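Local coordinates for protein flavodoxin (Methanosarcina acetivorans C2A, PDB 5WID) that binds flavin mononucleotide and, as expected of a flavodoxin, probably carries electrons between redox partners, at residues Cys130-Leu133 and Gly134-Ile137; Glu67-Met70 and Asp71-Val75; Leu99-Glu102 and Lys103-Met107; Thr123-Asp126 and Leu127-Lys131. All blocks are in the same frame, centred on the assembly; numbering follows the deposited sequence.

Contact 1: residues Cys130-Leu133 and Gly134-Ile137; sequences CKRL and GIDI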
# COMPACT_ATOMS: atom_id res chain seq x y z
N CYS A 130 -0.44 10.78 4.33
CA CYS A 130 -0.66 9.34 4.43
C CYS A 130 -2.01 9.04 5.07
O CYS A 130 -2.77 8.20 4.58
CB CYS A 130 0.47 8.69 5.22
SG CYS A 130 2.08 8.81 4.38
N LYS A 131 -2.31 9.72 6.19
CA LYS A 131 -3.61 9.54 6.83
C LYS A 131 -4.76 9.84 5.88
O LYS A 131 -5.77 9.13 5.88
CB LYS A 131 -3.69 10.43 8.08
CG LYS A 131 -4.95 10.18 8.90
CD LYS A 131 -4.98 11.00 10.18
CE LYS A 131 -6.28 10.77 10.94
NZ LYS A 131 -6.32 11.57 12.19
N ARG A 132 -4.63 10.90 5.07
CA ARG A 132 -5.66 11.25 4.10
C ARG A 132 -5.84 10.14 3.06
O ARG A 132 -6.97 9.82 2.69
CB ARG A 132 -5.29 12.58 3.43
CG ARG A 132 -6.16 13.07 2.25
CD ARG A 132 -7.62 12.68 2.32
NE ARG A 132 -8.33 13.40 3.35
CZ ARG A 132 -9.64 13.30 3.53
NH1 ARG A 132 -10.38 12.48 2.81
NH2 ARG A 132 -10.20 14.01 4.49
N LEU A 133 -4.75 9.54 2.58
CA LEU A 133 -4.91 8.40 1.68
C LEU A 133 -5.70 7.28 2.35
O LEU A 133 -6.57 6.67 1.73
CB LEU A 133 -3.53 7.90 1.20
CG LEU A 133 -3.58 6.62 0.35
CD1 LEU A 133 -4.41 6.80 -0.93
CD2 LEU A 133 -2.16 6.17 -0.00
N GLY A 134 -5.45 7.04 3.64
CA GLY A 134 -6.19 6.01 4.35
C GLY A 134 -7.66 6.35 4.52
O GLY A 134 -8.53 5.49 4.33
N ILE A 135 -7.96 7.61 4.85
CA ILE A 135 -9.36 8.05 4.89
C ILE A 135 -10.02 7.79 3.55
O ILE A 135 -11.14 7.25 3.48
CB ILE A 135 -9.46 9.54 5.28
CG1 ILE A 135 -9.04 9.74 6.75
CG2 ILE A 135 -10.89 10.06 5.05
CD1 ILE A 135 -8.78 11.22 7.11
N ASP A 136 -9.34 8.17 2.46
CA ASP A 136 -9.91 7.97 1.13
C ASP A 136 -10.15 6.49 0.84
O ASP A 136 -11.17 6.12 0.24
CB ASP A 136 -9.00 8.56 0.04
CG ASP A 136 -8.93 10.08 0.07
OD1 ASP A 136 -9.78 10.74 0.73
OD2 ASP A 136 -8.01 10.63 -0.58
N ILE A 137 -9.21 5.62 1.24
CA ILE A 137 -9.40 4.18 1.05
C ILE A 137 -10.64 3.71 1.80
O ILE A 137 -11.46 2.96 1.26
CB ILE A 137 -8.15 3.41 1.50
CG1 ILE A 137 -6.96 3.68 0.56
CG2 ILE A 137 -8.44 1.91 1.53
CD1 ILE A 137 -5.63 3.14 1.13
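This is a local i to i+4 contact along one helix: R132 pairs with D136, and L133 packs on I137, within helix 124-143, the C-terminal helix of the flavodoxin fold, in which helices lie on both sides of a largely parallel sheet. Four consecutive backbone bonds prove the alpha-helical turn: G134 N to C130 O, I135 N to K131 O, D136 N to R132 O and I137 N to L133 O, all between 2.9 and 3.1 Å. The buried, apolar side of the turn looks inward. C130 and L133 touch L116 on strand 110-119, I137 meets M112 there and also A50 and A52 of strand 50-58, while C130, K131 and I135 lean on helix 13-27. Between L133 and I137 the approach is oblique and loose, with L133 CG 4.1 Å from I137 CD1. G134, which has no side chain, is buried as well. On the outer side, R132 leaves the helix with CG anti to its own N and then bends at chi2 and chi3 (72°), which carries the guanidinium forward along the helix to I135 and D136. One face of that group receives I135, whose CG2 comes to 3.3 Å from R132 NH1. At the edge waits the carboxylate of D136, its plane turned 49° from the guanidinium. The salt bridge uses the syn side of the carboxylate: R132 NH1 lies 2.8 Å from D136 OD1, 27° out of the carboxylate plane, whereas OD1 itself sits in the guanidinium plane.

Contact 2: residues Glu67-Met70 and Asp71-Val75; sequences EKFM and DETLV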
# COMPACT_ATOMS: atom_id res chain seq x y z
N GLU A 67 8.78 -7.37 -5.15
CA GLU A 67 8.41 -7.76 -6.51
C GLU A 67 7.90 -9.19 -6.53
O GLU A 67 6.88 -9.49 -7.18
CB GLU A 67 9.60 -7.59 -7.45
CG GLU A 67 9.23 -7.70 -8.91
CD GLU A 67 10.42 -7.59 -9.84
OE1 GLU A 67 11.52 -7.23 -9.37
OE2 GLU A 67 10.26 -7.88 -11.05
N LYS A 68 8.58 -10.09 -5.81
CA LYS A 68 8.15 -11.48 -5.71
C LYS A 68 6.81 -11.58 -4.99
O LYS A 68 5.91 -12.30 -5.44
CB LYS A 68 9.23 -12.28 -4.99
CG LYS A 68 8.89 -13.73 -4.72
CD LYS A 68 10.06 -14.45 -4.06
CE LYS A 68 10.07 -15.93 -4.42
NZ LYS A 68 10.37 -16.15 -5.86
N PHE A 69 6.66 -10.86 -3.88
CA PHE A 69 5.38 -10.84 -3.17
C PHE A 69 4.23 -10.46 -4.10
O PHE A 69 3.17 -11.09 -4.08
CB PHE A 69 5.43 -9.87 -1.99
CG PHE A 69 4.08 -9.61 -1.39
CD1 PHE A 69 3.54 -10.51 -0.48
CD2 PHE A 69 3.33 -8.51 -1.76
CE1 PHE A 69 2.28 -10.30 0.07
CE2 PHE A 69 2.08 -8.29 -1.21
CZ PHE A 69 1.56 -9.20 -0.29
N MET A 70 4.43 -9.42 -4.92
CA MET A 70 3.38 -8.97 -5.82
C MET A 70 3.13 -9.97 -6.94
O MET A 70 1.97 -10.26 -7.28
CB MET A 70 3.75 -7.61 -6.40
CG MET A 70 3.79 -6.52 -5.33
SD MET A 70 3.71 -4.90 -6.07
CE MET A 70 1.98 -4.83 -6.60
N ASP A 71 4.20 -10.48 -7.55
CA ASP A 71 4.05 -11.34 -8.73
C ASP A 71 3.52 -12.71 -8.36
O ASP A 71 2.89 -13.38 -9.20
CB ASP A 71 5.39 -11.50 -9.44
CG ASP A 71 5.82 -10.24 -10.17
OD1 ASP A 71 4.99 -9.33 -10.37
OD2 ASP A 71 7.01 -10.16 -10.53
N GLU A 72 3.79 -13.18 -7.15
CA GLU A 72 3.38 -14.51 -6.72
C GLU A 72 2.18 -14.44 -5.77
O GLU A 72 1.08 -14.88 -6.12
CB GLU A 72 4.56 -15.23 -6.07
CG GLU A 72 5.69 -15.48 -7.06
CD GLU A 72 6.95 -16.01 -6.41
OE1 GLU A 72 6.88 -16.48 -5.26
OE2 GLU A 72 8.01 -15.94 -7.06
N THR A 73 2.36 -13.83 -4.60
CA THR A 73 1.34 -13.90 -3.56
C THR A 73 0.13 -13.03 -3.89
O THR A 73 -1.01 -13.48 -3.77
CB THR A 73 1.93 -13.50 -2.21
OG1 THR A 73 3.07 -14.33 -1.94
CG2 THR A 73 0.91 -13.71 -1.10
N LEU A 74 0.36 -11.77 -4.27
CA LEU A 74 -0.78 -10.89 -4.55
C LEU A 74 -1.59 -11.39 -5.74
O LEU A 74 -2.82 -11.39 -5.71
CB LEU A 74 -0.31 -9.45 -4.77
CG LEU A 74 -1.42 -8.41 -4.96
CD1 LEU A 74 -2.35 -8.37 -3.74
CD2 LEU A 74 -0.83 -7.01 -5.23
N VAL A 75 -0.91 -11.83 -6.81
CA VAL A 75 -1.62 -12.40 -7.95
C VAL A 75 -2.44 -13.61 -7.51
O VAL A 75 -3.59 -13.78 -7.95
CB VAL A 75 -0.63 -12.76 -9.08
CG1 VAL A 75 -1.35 -13.54 -10.18
CG2 VAL A 75 -0.01 -11.51 -9.66
O HOH W 1 8.28 -8.91 -12.55
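K68 crosses the side chain of E72 at a slant, one helical turn on, and its chain can be traced atom by atom. CB leads away from the following turn, but CG, anti to the backbone N (chi1 176°), already passes 3.3 Å from E72 OE2. CD lies a little farther off, and CE of K68 is 3.3 Å from both OE1 and OE2 of E72. A final bend at chi4 (67°) then delivers NZ to the syn lone pair of E72 OE2, forming a salt bridge of 2.7 Å on the exposed side of the helix. Beyond it the backbone widens into a pi-type turn at 71-74: L74 N donates to F69 O at 2.9 Å, an i to i+5 bond, while T73 N reaches the same oxygen only weakly. F69 CD1 rests 3.8 Å from T73 CB, and M70 CE meets L74 CD2 at 3.8 Å, these two side chains pointing the same way. E67 OE2 and D71 OD2 stand 4.0 Å apart, their like charges bridged by a water that donates to both, and D71 OD1 forms a salt bridge with K103. Helix 64-76 thus lies between two others, M70 facing I100 and M104 of helix 96-106 while F69, T73 and L74 touch L45 of helix 42-47; M62 of strand 61-62 meets E67 and M70.

Contact 3: residues Leu99-Glu102 and Lys103-Met107; sequences LIAE and KMREM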
# COMPACT_ATOMS: atom_id res chain seq x y z
N LEU A 99 5.64 1.73 -10.10
CA LEU A 99 5.70 0.35 -10.58
C LEU A 99 4.70 -0.54 -9.85
O LEU A 99 4.11 -1.44 -10.46
CB LEU A 99 7.12 -0.18 -10.41
CG LEU A 99 8.10 0.60 -11.28
CD1 LEU A 99 9.54 0.23 -10.92
CD2 LEU A 99 7.83 0.35 -12.77
N ILE A 100 4.52 -0.31 -8.55
CA ILE A 100 3.51 -1.06 -7.80
C ILE A 100 2.13 -0.80 -8.37
O ILE A 100 1.36 -1.74 -8.62
CB ILE A 100 3.58 -0.68 -6.30
CG1 ILE A 100 4.88 -1.20 -5.69
CG2 ILE A 100 2.33 -1.19 -5.56
CD1 ILE A 100 5.11 -0.71 -4.28
N ALA A 101 1.79 0.47 -8.59
CA ALA A 101 0.49 0.81 -9.15
C ALA A 101 0.28 0.15 -10.51
O ALA A 101 -0.80 -0.37 -10.80
CB ALA A 101 0.36 2.33 -9.28
N GLU A 102 1.31 0.19 -11.37
CA GLU A 102 1.18 -0.43 -12.69
C GLU A 102 0.93 -1.93 -12.58
O GLU A 102 0.08 -2.48 -13.30
CB GLU A 102 2.43 -0.13 -13.53
CG GLU A 102 2.41 1.26 -14.14
CD GLU A 102 3.78 1.74 -14.61
OE1 GLU A 102 4.67 0.90 -14.83
OE2 GLU A 102 3.95 2.98 -14.75
N LYS A 103 1.66 -2.60 -11.69
CA LYS A 103 1.42 -4.03 -11.46
C LYS A 103 -0.00 -4.29 -11.00
O LYS A 103 -0.65 -5.23 -11.49
CB LYS A 103 2.39 -4.56 -10.41
CG LYS A 103 3.60 -5.26 -10.93
CD LYS A 103 4.30 -5.99 -9.78
CE LYS A 103 5.78 -6.12 -10.09
NZ LYS A 103 5.95 -6.91 -11.32
N MET A 104 -0.50 -3.48 -10.06
CA MET A 104 -1.87 -3.67 -9.58
C MET A 104 -2.88 -3.53 -10.70
O MET A 104 -3.84 -4.32 -10.79
CB MET A 104 -2.18 -2.68 -8.47
CG MET A 104 -1.39 -2.93 -7.21
SD MET A 104 -1.80 -1.65 -6.00
CE MET A 104 -1.78 -2.61 -4.51
N ARG A 105 -2.71 -2.52 -11.56
CA ARG A 105 -3.64 -2.34 -12.67
C ARG A 105 -3.60 -3.53 -13.62
O ARG A 105 -4.64 -3.99 -14.10
CB ARG A 105 -3.33 -1.03 -13.41
CG ARG A 105 -3.67 0.21 -12.60
CD ARG A 105 -3.58 1.49 -13.42
NE ARG A 105 -3.64 2.67 -12.56
CZ ARG A 105 -2.57 3.38 -12.20
NH1 ARG A 105 -1.37 3.04 -12.66
NH2 ARG A 105 -2.70 4.43 -11.40
N GLU A 106 -2.40 -4.05 -13.89
CA GLU A 106 -2.26 -5.21 -14.77
C GLU A 106 -2.98 -6.43 -14.21
O GLU A 106 -3.42 -7.30 -14.97
CB GLU A 106 -0.78 -5.53 -14.98
CG GLU A 106 -0.12 -4.76 -16.11
CD GLU A 106 1.40 -4.82 -16.04
OE1 GLU A 106 2.05 -4.24 -16.93
OE2 GLU A 106 1.93 -5.45 -15.10
N MET A 107 -3.08 -6.51 -12.89
CA MET A 107 -3.75 -7.56 -12.13
C MET A 107 -5.26 -7.42 -12.09
O MET A 107 -5.93 -8.27 -11.49
CB MET A 107 -3.25 -7.55 -10.69
CG MET A 107 -2.48 -8.71 -10.28
SD MET A 107 -1.92 -8.29 -8.62
CE MET A 107 -0.20 -7.97 -8.98
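Regular alpha-helical bonds join L99-E102 to K103-M107: K103 N to L99 O, M104 N to I100 O, R105 N to A101 O and E106 N to E102 O are all 2.9 to 3.0 Å, with N-H...O angles of at least 159°. The helix then ends; M107 is already in the loop, although its N still donates to K103 O at 3.1 Å. This is the helix of a beta-alpha-beta unit, strand 83-90, helix 96-106, strand 110-119, within the flavodoxin fold. Its buried side is carried by I100, A101 and M104. I100 and M104 lie side by side and point the same way, CG2 of the first 4.2 Å from SD of the second. Both reach V53 of strand 50-58, and A101 and M104 meet V111 of strand 110-119, which places this side of the helix against the sheet. L99 touches K61 and M62 of strand 61-62, nearer the flavin end: its side chain is about 7 Å from those of the FMN-binding residues T57 and Y60. The chain of K103 leads off its own helix to helix 64-76, where D71 is the partner of its NZ; the K103 side chain also packs on M70. On the exposed flank, R105 keeps CG beside its backbone N (chi1 -70°) and runs extended from CG to NE back along the preceding turn. Its guanidinium thereby returns obliquely over A101, NH1 resting 3.9 Å from A101 CB.

Contact 4: residues Thr123-Asp126 and Leu127-Lys131; sequences TDKD and LQECK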
# COMPACT_ATOMS: atom_id res chain seq x y z
N THR A 123 7.80 13.75 7.38
CA THR A 123 7.50 14.74 8.41
C THR A 123 6.09 14.52 8.96
O THR A 123 5.31 13.72 8.44
CB THR A 123 7.58 16.15 7.84
OG1 THR A 123 6.51 16.32 6.89
CG2 THR A 123 8.93 16.40 7.15
N ASP A 124 5.74 15.28 9.99
CA ASP A 124 4.37 15.21 10.48
C ASP A 124 3.36 15.55 9.38
O ASP A 124 2.33 14.89 9.25
CB ASP A 124 4.18 16.11 11.70
CG ASP A 124 4.86 15.54 12.94
OD1 ASP A 124 5.11 16.30 13.89
OD2 ASP A 124 5.16 14.33 12.94
N LYS A 125 3.65 16.57 8.57
CA LYS A 125 2.71 16.92 7.51
C LYS A 125 2.67 15.84 6.43
O LYS A 125 1.60 15.55 5.89
CB LYS A 125 3.05 18.29 6.89
CG LYS A 125 1.95 18.85 5.96
CD LYS A 125 2.16 20.33 5.64
CE LYS A 125 3.27 20.55 4.61
NZ LYS A 125 2.91 20.04 3.24
N ASP A 126 3.82 15.22 6.13
CA ASP A 126 3.82 14.06 5.23
C ASP A 126 2.93 12.94 5.76
O ASP A 126 2.22 12.28 4.99
CB ASP A 126 5.24 13.50 5.05
CG ASP A 126 6.17 14.43 4.30
OD1 ASP A 126 5.70 15.22 3.45
OD2 ASP A 126 7.39 14.33 4.55
N LEU A 127 2.99 12.68 7.07
CA LEU A 127 2.17 11.62 7.63
C LEU A 127 0.69 11.98 7.57
O LEU A 127 -0.16 11.08 7.51
CB LEU A 127 2.61 11.31 9.06
CG LEU A 127 4.01 10.69 9.13
CD1 LEU A 127 4.55 10.66 10.56
CD2 LEU A 127 4.02 9.29 8.52
N GLN A 128 0.35 13.27 7.60
CA GLN A 128 -1.04 13.67 7.38
C GLN A 128 -1.48 13.35 5.96
O GLN A 128 -2.63 12.95 5.74
CB GLN A 128 -1.21 15.16 7.69
CG GLN A 128 -1.17 15.50 9.18
CD GLN A 128 -2.22 14.74 9.99
OE1 GLN A 128 -3.41 14.74 9.65
NE2 GLN A 128 -1.78 14.10 11.06
N GLU A 129 -0.59 13.51 4.97
CA GLU A 129 -0.91 13.05 3.62
C GLU A 129 -1.24 11.57 3.62
O GLU A 129 -2.18 11.13 2.94
CB GLU A 129 0.25 13.29 2.65
CG GLU A 129 0.77 14.69 2.61
CD GLU A 129 -0.05 15.59 1.71
OE1 GLU A 129 -1.01 15.10 1.07
OE2 GLU A 129 0.29 16.79 1.64
N CYS A 130 -0.44 10.78 4.33
CA CYS A 130 -0.66 9.34 4.43
C CYS A 130 -2.01 9.04 5.07
O CYS A 130 -2.77 8.20 4.58
CB CYS A 130 0.47 8.69 5.22
SG CYS A 130 2.08 8.81 4.38
N LYS A 131 -2.31 9.72 6.19
CA LYS A 131 -3.61 9.54 6.83
C LYS A 131 -4.76 9.84 5.88
O LYS A 131 -5.77 9.13 5.88
CB LYS A 131 -3.69 10.43 8.08
CG LYS A 131 -4.95 10.18 8.90
CD LYS A 131 -4.98 11.00 10.18
CE LYS A 131 -6.28 10.77 10.94
NZ LYS A 131 -6.32 11.57 12.19
O HOH W 2 1.06 13.78 11.53
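D124 O is gripped by two donors, Q128 N at 3.0 Å and a water at 2.8 Å, and the water in turn accepts from Q128 NE2 in the modelled conformer. The same residue pair is thus joined twice, once through the backbone and once through solvent. On either side of this bond in the sequence, L127 N donates to T123 O at 2.9 Å and E129 N to K125 O, the regular pattern of a helix under way. Its first turn is closed by side chains. D126 OD2 accepts the backbone N-H of T123 at 2.9 Å, while D126 N donates in return to T123 OG1 at 3.0 Å. Both bonds are nearly straight, 164° and 167° at the hydrogen, and the first meets the carboxylate on its anti side, out of the carboxylate plane. With CG beside its own N (chi1 -68°), D126 turns the carboxylate back toward the start of the helix. This reciprocal pair is a capping box with T123 as N-cap. It gives D126 N a side-chain acceptor in the first turn, and the negative carboxylate may also interact favourably with the helix dipole. The box opens helix 124-143, the last helix of the flavodoxin fold; I118 of strand 110-119 touches D126. L127 packs on A20 of helix 13-27, at whose start lie the FMN-binding residues N13 and T14. L127 CG passes 3.4 Å from T123 O. On the surface K125 NZ and E129 OE2 are 4.5 Å apart, beyond salt-bridge distance.

Overall arrangement
From the N terminus, contact 2 comes first on helix 64-76, then contact 3 on helix 96-106, then contacts 4 and 1 in turn on helix 124-143. Each is local, so none closes a long loop, and none nests or crosses; contacts 4 and 1 merely overlap at C130 and K131. Contacts 2 and 3 touch directly: D71 OD1 meets K103 NZ at 2.8 Å, and M107 packs on L74 and V75, tying neighbouring helices together. Contacts 1 and 4 lie across the chain's centre from contact 2, with centres about 24 and 28 Å from it. Strands 50-58 and 110-119 lie between, receiving side chains from contacts 1 and 3.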